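Local coordinates for putative uncharacterized protein PH0594 (Pyrococcus horikoshii, PDB 4HXF), which probably cleaves peptides as an acylaminoacyl peptidase, a serine protease of the prolyl oligopeptidase family that self-compartmentalizes as a hexamer, at residues A[43-48]-A[62-67]; A[187-190]-A[194-197]; A[346-351]-A[399-404]. One frame throughout, in Å; residues are numbered along the deposited sequence.

Contact 1 (A[43-48]-A[62-67]); sequences NTIVIE and SMPRIS
I45 carries most of this contact, laying its side chain over S62 and P64 of the neighbouring sheet. Its CG1 branch is anti to the carbonyl carbon (chi1 -66°), and the extended second torsion sends CD1 on to the backbone of S62, 3.7 Å from S62 O. Further back along that branch, I45 CG1 sits 4.0 Å from S62 CA. The other branch has its own task: I45 CG2 meets P64 CB at 4.0 Å, and I45 CD1 reaches the same P64 CB at the same distance. P64 CB is thus touched by both methyl groups of the isoleucine, the two side chains crossing obliquely.

S62 contributes mainly backbone to this patch. Its side chain is nearer N43, where the approach is looser, N43 CB to S62 CB being 4.4 Å. A water joins their polar ends: it donates to N43 OD1 at 3.3 Å and makes a weak bond with S62 OG. No direct hydrogen bond crosses between 43-48 and 62-67, so direct cohesion between them is van der Waals packing, with one water bridge at the N43 end.

The P64 carbonyl is engaged within its own strand, R65 NH1 donating to P64 O at 2.8 Å from above the carbonyl plane; the same NH1 makes a salt bridge with D19. F75 and I58 pack on I45, while A28, V30 and I73 surround P64, closing an apolar layer between the sheets.

The short strand axes pass 7.4 Å apart at 21°, too far for backbone pairing. Strand 40-49 is third in one four-stranded antiparallel sheet, strand 62-66 is first in the next, and this face-to-face apolar packing of consecutive blades is characteristic of a beta-propeller.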
loop_
_atom_site.group_PDB
_atom_site.type_symbol
_atom_site.label_atom_id
_atom_site.label_comp_id
_atom_site.label_asym_id
_atom_site.label_seq_id
_atom_site.Cartn_x
_atom_site.Cartn_y
_atom_site.Cartn_z
ATOM N N ASN A 43 -6.884 25.645 -5.552
ATOM C CA ASN A 43 -7.377 26.433 -6.615
ATOM C C ASN A 43 -8.836 26.030 -6.941
ATOM O O ASN A 43 -9.147 24.840 -7.025
ATOM C CB ASN A 43 -6.599 26.299 -7.924
ATOM C CG ASN A 43 -5.165 26.671 -7.781
ATOM O OD1 ASN A 43 -4.270 25.824 -8.028
ATOM N ND2 ASN A 43 -4.931 27.828 -7.433
ATOM N N THR A 44 -9.680 27.044 -7.004
ATOM C CA THR A 44 -11.115 26.955 -7.371
ATOM C C THR A 44 -11.460 27.933 -8.415
ATOM O O THR A 44 -11.184 29.126 -8.277
ATOM C CB THR A 44 -12.029 27.159 -6.120
ATOM O OG1 THR A 44 -11.611 26.293 -5.036
ATOM C CG2 THR A 44 -13.559 26.875 -6.435
ATOM N N ILE A 45 -12.048 27.460 -9.512
ATOM C CA ILE A 45 -12.557 28.415 -10.487
ATOM C C ILE A 45 -13.929 28.874 -10.052
ATOM O O ILE A 45 -14.808 28.054 -9.681
ATOM C CB ILE A 45 -12.615 27.774 -11.924
ATOM C CG1 ILE A 45 -11.220 27.471 -12.438
ATOM C CG2 ILE A 45 -13.408 28.645 -12.869
ATOM C CD1 ILE A 45 -11.215 26.501 -13.672
ATOM N N VAL A 46 -14.158 30.180 -10.098
ATOM C CA VAL A 46 -15.442 30.776 -9.768
ATOM C C VAL A 46 -15.989 31.384 -11.033
ATOM O O VAL A 46 -15.268 32.063 -11.777
ATOM C CB VAL A 46 -15.292 31.855 -8.655
ATOM C CG1 VAL A 46 -16.698 32.440 -8.302
ATOM C CG2 VAL A 46 -14.557 31.232 -7.447
ATOM N N ILE A 47 -17.241 31.123 -11.312
ATOM C CA ILE A 47 -17.942 31.682 -12.485
ATOM C C ILE A 47 -19.061 32.505 -11.958
ATOM O O ILE A 47 -19.953 32.028 -11.194
ATOM C CB ILE A 47 -18.504 30.559 -13.383
ATOM C CG1 ILE A 47 -17.297 29.647 -13.863
ATOM C CG2 ILE A 47 -19.313 31.123 -14.549
ATOM C CD1 ILE A 47 -17.688 28.229 -14.092
ATOM N N GLU A 48 -19.006 33.787 -12.291
ATOM C CA GLU A 48 -20.062 34.711 -11.866
ATOM C C GLU A 48 -20.915 35.157 -12.981
ATOM O O GLU A 48 -20.427 35.467 -14.092
ATOM C CB GLU A 48 -19.555 35.950 -11.220
ATOM C CG GLU A 48 -18.714 35.572 -10.108
ATOM C CD GLU A 48 -18.621 36.631 -9.041
ATOM O OE1 GLU A 48 -19.280 37.714 -9.055
ATOM O OE2 GLU A 48 -17.776 36.318 -8.203
ATOM N N SER A 62 -7.851 25.168 -12.483
ATOM C CA SER A 62 -7.388 26.453 -12.870
ATOM C C SER A 62 -7.366 26.579 -14.382
ATOM O O SER A 62 -7.879 25.700 -15.064
ATOM C CB SER A 62 -6.008 26.652 -12.225
ATOM O OG SER A 62 -5.001 25.848 -12.778
ATOM N N MET A 63 -6.771 27.670 -14.869
ATOM C CA MET A 63 -6.728 27.974 -16.285
ATOM C C MET A 63 -8.099 27.964 -16.913
ATOM O O MET A 63 -8.286 27.340 -17.991
ATOM C CB MET A 63 -5.764 26.996 -16.963
ATOM C CG MET A 63 -4.308 27.080 -16.409
ATOM S SD MET A 63 -3.137 26.258 -17.550
ATOM C CE MET A 63 -3.752 26.849 -19.096
ATOM N N PRO A 64 -9.086 28.743 -16.380
ATOM C CA PRO A 64 -10.385 28.823 -17.020
ATOM C C PRO A 64 -10.289 29.500 -18.399
ATOM O O PRO A 64 -9.671 30.555 -18.562
ATOM C CB PRO A 64 -11.214 29.726 -16.085
ATOM C CG PRO A 64 -10.163 30.601 -15.384
ATOM C CD PRO A 64 -9.001 29.673 -15.234
ATOM N N ARG A 65 -10.904 28.861 -19.421
ATOM C CA ARG A 65 -10.965 29.490 -20.745
ATOM C C ARG A 65 -12.326 29.353 -21.237
ATOM O O ARG A 65 -12.834 28.191 -21.481
ATOM C CB ARG A 65 -10.026 28.720 -21.718
ATOM C CG ARG A 65 -8.542 28.684 -21.192
ATOM C CD ARG A 65 -7.948 30.117 -21.281
ATOM N NE ARG A 65 -6.540 30.101 -20.887
ATOM C CZ ARG A 65 -6.067 30.327 -19.621
ATOM N NH1 ARG A 65 -6.900 30.658 -18.611
ATOM N NH2 ARG A 65 -4.772 30.314 -19.380
ATOM N N ILE A 66 -13.082 30.427 -21.310
ATOM C CA ILE A 66 -14.434 30.393 -21.784
ATOM C C ILE A 66 -14.513 30.330 -23.313
ATOM O O ILE A 66 -13.861 31.104 -24.034
ATOM C CB ILE A 66 -15.240 31.614 -21.275
ATOM C CG1 ILE A 66 -15.123 31.654 -19.735
ATOM C CG2 ILE A 66 -16.682 31.598 -21.835
ATOM C CD1 ILE A 66 -15.744 32.986 -19.150
ATOM N N SER A 67 -15.304 29.430 -23.869
ATOM C CA SER A 67 -15.347 29.323 -25.343
ATOM C C SER A 67 -15.970 30.621 -25.953
ATOM O O SER A 67 -16.795 31.302 -25.325
ATOM C CB SER A 67 -16.158 28.094 -25.780
ATOM O OG SER A 67 -17.549 28.282 -25.432
HETATM O O HOH W 1 -5.223 23.683 -10.347
#

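Contact 2 (A[187-190]-A[194-197])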
loop_
_atom_site.group_PDB
_atom_site.type_symbol
_atom_site.label_atom_id
_atom_site.label_comp_id
_atom_site.label_asym_id
_atom_site.label_seq_id
_atom_site.Cartn_x
_atom_site.Cartn_y
_atom_site.Cartn_z
ATOM N N VAL A 187 9.281 32.593 -32.427
ATOM C CA VAL A 187 10.397 31.680 -32.128
ATOM C C VAL A 187 11.607 32.603 -31.854
ATOM O O VAL A 187 11.912 33.490 -32.630
ATOM C CB VAL A 187 10.708 30.783 -33.331
ATOM C CG1 VAL A 187 11.932 29.946 -33.097
ATOM C CG2 VAL A 187 9.447 29.936 -33.734
ATOM N N PRO A 188 12.348 32.330 -30.792
ATOM C CA PRO A 188 13.551 33.151 -30.603
ATOM C C PRO A 188 14.475 33.067 -31.804
ATOM O O PRO A 188 14.742 31.976 -32.348
ATOM C CB PRO A 188 14.162 32.534 -29.336
ATOM C CG PRO A 188 13.079 31.875 -28.586
ATOM C CD PRO A 188 12.199 31.320 -29.728
ATOM N N HIS A 189 15.022 34.204 -32.234
ATOM C CA HIS A 189 15.908 34.212 -33.349
ATOM C C HIS A 189 17.268 33.678 -32.940
ATOM O O HIS A 189 17.728 34.061 -31.907
ATOM C CB HIS A 189 16.049 35.669 -33.888
ATOM C CG HIS A 189 16.967 35.761 -35.049
ATOM N ND1 HIS A 189 16.578 35.586 -36.333
ATOM C CD2 HIS A 189 18.353 36.015 -35.090
ATOM C CE1 HIS A 189 17.674 35.693 -37.127
ATOM N NE2 HIS A 189 18.741 35.926 -36.347
ATOM N N ARG A 190 17.878 32.903 -33.815
ATOM C CA ARG A 190 19.186 32.317 -33.463
ATOM C C ARG A 190 20.341 33.006 -34.191
ATOM O O ARG A 190 20.386 32.980 -35.435
ATOM C CB ARG A 190 19.238 30.824 -33.712
ATOM C CG ARG A 190 20.530 30.205 -33.124
ATOM C CD ARG A 190 20.593 28.662 -33.404
ATOM N NE ARG A 190 19.533 27.896 -32.717
ATOM C CZ ARG A 190 19.651 27.466 -31.450
ATOM N NH1 ARG A 190 20.724 27.714 -30.797
ATOM N NH2 ARG A 190 18.636 26.870 -30.867
ATOM N N PRO A 194 20.642 31.685 -29.146
ATOM C CA PRO A 194 19.304 32.303 -29.278
ATOM C C PRO A 194 19.228 33.660 -28.611
ATOM O O PRO A 194 19.759 33.859 -27.527
ATOM C CB PRO A 194 18.341 31.276 -28.615
ATOM C CG PRO A 194 19.130 30.022 -28.554
ATOM C CD PRO A 194 20.582 30.438 -28.380
ATOM N N ARG A 195 18.566 34.592 -29.280
ATOM C CA ARG A 195 18.454 35.985 -28.797
ATOM C C ARG A 195 17.232 36.217 -27.908
ATOM O O ARG A 195 16.283 37.014 -28.185
ATOM C CB ARG A 195 18.509 36.918 -29.989
ATOM C CG ARG A 195 19.601 36.689 -30.955
ATOM C CD ARG A 195 20.998 36.922 -30.358
ATOM N NE ARG A 195 21.247 38.219 -29.736
ATOM C CZ ARG A 195 21.656 39.287 -30.433
ATOM N NH1 ARG A 195 21.766 39.237 -31.745
ATOM N NH2 ARG A 195 21.905 40.410 -29.779
ATOM N N TYR A 196 17.199 35.473 -26.806
ATOM C CA TYR A 196 16.080 35.470 -25.909
ATOM C C TYR A 196 15.753 36.833 -25.404
ATOM O O TYR A 196 16.664 37.554 -25.116
ATOM C CB TYR A 196 16.419 34.639 -24.705
ATOM C CG TYR A 196 16.675 33.176 -24.962
ATOM C CD1 TYR A 196 17.936 32.632 -24.771
ATOM C CD2 TYR A 196 15.683 32.387 -25.454
ATOM C CE1 TYR A 196 18.125 31.270 -24.967
ATOM C CE2 TYR A 196 15.877 31.011 -25.696
ATOM C CZ TYR A 196 17.120 30.454 -25.390
ATOM O OH TYR A 196 17.268 29.093 -25.659
ATOM N N PHE A 197 14.470 37.206 -25.450
ATOM C CA PHE A 197 13.926 38.518 -24.933
ATOM C C PHE A 197 14.378 39.674 -25.817
ATOM O O PHE A 197 14.115 40.813 -25.499
ATOM C CB PHE A 197 14.138 38.786 -23.429
ATOM C CG PHE A 197 13.453 37.814 -22.530
ATOM C CD1 PHE A 197 14.089 36.637 -22.159
ATOM C CD2 PHE A 197 12.192 38.092 -22.018
ATOM C CE1 PHE A 197 13.485 35.711 -21.318
ATOM C CE2 PHE A 197 11.559 37.162 -21.181
ATOM C CZ PHE A 197 12.203 35.991 -20.828
HETATM O O HOH W 2 17.238 27.118 -28.409
#
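H189 O takes the one direct hydrogen bond of this contact, from R195 N at 2.8 Å, with the donor almost in line with the carbonyl (C=O...N 170°). P194 CA adds a CA-H...O contact to the same H189 O at 3.5 Å, and R195 CG also lies against that oxygen and, more loosely, at the edge of the H189 ring. P194 CG sits over one face of the R190 guanidinium, 3.6 Å from R190 NH1. The two side chains run alongside each other in the same direction, and the bend at chi3 (-65°) of R190 folds its flat group onto the proline. On strand 182-188, P188 CG meets Y196 CD2 obliquely at 4.1 Å.

All this belongs to the connection between strands 182-188 and 200-206, the two middle strands of a four-stranded propeller blade, narrowed by a single bridge between R190 and P194. Just beyond the bridge, R195 is the centre of an inverse gamma turn, with a weak bond from Y196 N to P194 O. That tight turn brings P194 CB over one face of the Y196 ring, 3.5 Å above its plane and toward the rim.

Further out, D191 accepts a hydrogen bond from H189 NE2 with OD1 and makes a salt bridge to R195 NH1 with OD2. D201 holds H189 ND1, and D136 pairs with R190 NH2. Y196 OH bonds to V137 O, and a weakly bound water spans Y196 OH and R190 NH2.

Contact 3 (A[346-351]-A[399-404])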
loop_
_atom_site.group_PDB
_atom_site.type_symbol
_atom_site.label_atom_id
_atom_site.label_comp_id
_atom_site.label_asym_id
_atom_site.label_seq_id
_atom_site.Cartn_x
_atom_site.Cartn_y
_atom_site.Cartn_z
ATOM N N LEU A 346 -8.113 43.638 10.669
ATOM C CA LEU A 346 -6.731 43.630 10.544
ATOM C C LEU A 346 -6.336 45.036 10.122
ATOM O O LEU A 346 -6.730 45.540 9.041
ATOM C CB LEU A 346 -6.324 42.646 9.406
ATOM C CG LEU A 346 -4.907 42.276 9.262
ATOM C CD1 LEU A 346 -4.374 41.688 10.569
ATOM C CD2 LEU A 346 -4.664 41.284 8.102
ATOM N N LYS A 347 -5.496 45.656 10.935
ATOM C CA LYS A 347 -5.062 47.003 10.620
ATOM C C LYS A 347 -4.118 46.999 9.410
ATOM O O LYS A 347 -3.263 46.143 9.303
ATOM C CB LYS A 347 -4.313 47.550 11.832
ATOM C CG LYS A 347 -3.939 49.031 11.683
ATOM C CD LYS A 347 -3.173 49.551 12.905
ATOM C CE LYS A 347 -3.309 51.069 13.079
ATOM N NZ LYS A 347 -2.018 51.717 13.445
ATOM N N THR A 348 -4.268 47.986 8.521
ATOM C CA THR A 348 -3.336 48.165 7.449
ATOM C C THR A 348 -2.778 49.635 7.490
ATOM O O THR A 348 -3.265 50.498 8.238
ATOM C CB THR A 348 -3.874 47.850 6.060
ATOM O OG1 THR A 348 -5.091 48.591 5.888
ATOM C CG2 THR A 348 -4.074 46.396 5.841
ATOM N N PHE A 349 -1.678 49.849 6.795
ATOM C CA PHE A 349 -0.911 51.110 6.826
ATOM C C PHE A 349 -0.760 51.633 5.404
ATOM O O PHE A 349 -0.173 50.964 4.558
ATOM C CB PHE A 349 0.453 50.846 7.433
ATOM C CG PHE A 349 0.426 50.177 8.800
ATOM C CD1 PHE A 349 0.198 48.830 8.932
ATOM C CD2 PHE A 349 0.581 50.938 9.953
ATOM C CE1 PHE A 349 0.115 48.224 10.147
ATOM C CE2 PHE A 349 0.544 50.342 11.168
ATOM C CZ PHE A 349 0.329 48.992 11.287
ATOM N N GLU A 350 -1.381 52.768 5.109
ATOM C CA GLU A 350 -1.306 53.381 3.775
ATOM C C GLU A 350 0.029 54.090 3.682
ATOM O O GLU A 350 0.322 54.864 4.589
ATOM C CB GLU A 350 -2.368 54.482 3.644
ATOM C CG GLU A 350 -3.792 53.997 3.456
ATOM C CD GLU A 350 -3.991 53.060 2.295
ATOM O OE1 GLU A 350 -3.258 53.128 1.253
ATOM O OE2 GLU A 350 -4.924 52.227 2.468
ATOM N N PRO A 351 0.799 53.887 2.623
ATOM C CA PRO A 351 2.073 54.565 2.447
ATOM C C PRO A 351 1.814 56.051 2.166
ATOM O O PRO A 351 0.739 56.459 1.629
ATOM C CB PRO A 351 2.703 53.841 1.282
ATOM C CG PRO A 351 1.654 53.092 0.613
ATOM C CD PRO A 351 0.580 52.831 1.614
ATOM N N GLU A 399 5.431 41.957 3.567
ATOM C CA GLU A 399 6.419 42.207 4.571
ATOM C C GLU A 399 6.319 43.636 5.080
ATOM O O GLU A 399 6.650 43.926 6.234
ATOM C CB GLU A 399 7.823 41.991 4.112
ATOM C CG GLU A 399 8.195 40.593 3.770
ATOM C CD GLU A 399 7.853 40.206 2.351
ATOM O OE1 GLU A 399 6.935 40.794 1.730
ATOM O OE2 GLU A 399 8.505 39.226 1.885
ATOM N N MET A 400 5.870 44.590 4.209
ATOM C CA MET A 400 5.834 45.954 4.644
ATOM C C MET A 400 4.745 46.156 5.638
ATOM O O MET A 400 4.884 46.819 6.625
ATOM C CB MET A 400 5.644 46.899 3.444
ATOM C CG MET A 400 6.862 46.805 2.533
ATOM S SD MET A 400 6.572 48.013 1.162
ATOM C CE MET A 400 8.173 47.898 0.349
ATOM N N GLN A 401 3.544 45.600 5.385
ATOM C CA GLN A 401 2.466 45.668 6.334
ATOM C C GLN A 401 2.755 44.988 7.630
ATOM O O GLN A 401 2.529 45.549 8.720
ATOM C CB GLN A 401 1.137 45.157 5.800
ATOM C CG GLN A 401 0.652 45.843 4.540
ATOM C CD GLN A 401 0.256 47.269 4.823
ATOM O OE1 GLN A 401 -0.451 47.516 5.795
ATOM N NE2 GLN A 401 0.723 48.198 3.996
ATOM N N LEU A 402 3.363 43.803 7.531
ATOM C CA LEU A 402 3.741 43.031 8.693
ATOM C C LEU A 402 4.759 43.785 9.564
ATOM O O LEU A 402 4.518 43.935 10.777
ATOM C CB LEU A 402 4.436 41.749 8.237
ATOM C CG LEU A 402 5.009 40.815 9.320
ATOM C CD1 LEU A 402 4.056 40.320 10.400
ATOM C CD2 LEU A 402 5.814 39.675 8.609
ATOM N N MET A 403 5.815 44.328 8.961
ATOM C CA MET A 403 6.799 45.049 9.766
ATOM C C MET A 403 6.334 46.365 10.345
ATOM O O MET A 403 6.671 46.784 11.448
ATOM C CB MET A 403 8.159 45.083 9.104
ATOM C CG MET A 403 8.724 43.758 8.695
ATOM S SD MET A 403 8.885 42.565 10.015
ATOM C CE MET A 403 10.325 43.196 10.930
ATOM N N ALA A 404 5.447 47.046 9.568
ATOM C CA ALA A 404 4.831 48.227 10.109
ATOM C C ALA A 404 4.050 47.933 11.388
ATOM O O ALA A 404 4.094 48.688 12.370
ATOM C CB ALA A 404 3.879 48.888 9.076
#
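The Q401 amide pairs with both backbone polar atoms of F349: F349 N donates to Q401 OE1 at 2.8 Å, and Q401 NE2 donates to F349 O at 3.0 Å. Both bonds reach a lone pair in the carbonyl plane of the acceptor, and the second is almost straight (172°). They tie the segment leading into strand 352-358, the edge strand of the alpha/beta-hydrolase sheet, to helix 398-405, which belongs with that sheet. The bend at chi2 (-69°) turns the amide of Q401 off the helix toward that backbone, and the paired bonds fix its rotation. An alanine in place of Q401 is likely to leave F349 N and O without these partners, and the incoming segment held to the helix mainly by the F349 ring on A404.

Around the pair, Q401 OE1 also lies 3.4 Å from T348 CB, and it meets the F349 ring in plane at its edge, near CD1. I368 of strand 361-368 touches F349, Q401 and A404 alike, backing the contact from the sheet. One helical turn on from Q401, the A404 methyl forms a CH-pi contact: CB stands 3.7 Å from the F349 ring centroid, 13° off the ring normal.

How the contacts relate
Contacts 1 and 2 both belong to the propeller but serve different levels of it: the first packs one blade on the next, while the second shapes a turn within a single blade. Contact 3 lies across the chain's centre from contact 2, their centres about 42 Å apart, and joins the segment entering the hydrolase sheet to a helix of that fold. It is the most buried, and there a side-chain amide meets bare backbone. Contact 1 is partly buried and mainly van der Waals packing round I45, with water at its more open end. Contact 2, also partly buried, mixes prolines packed on a tyrosine and an arginine with charged groups held by aspartates. None touches another.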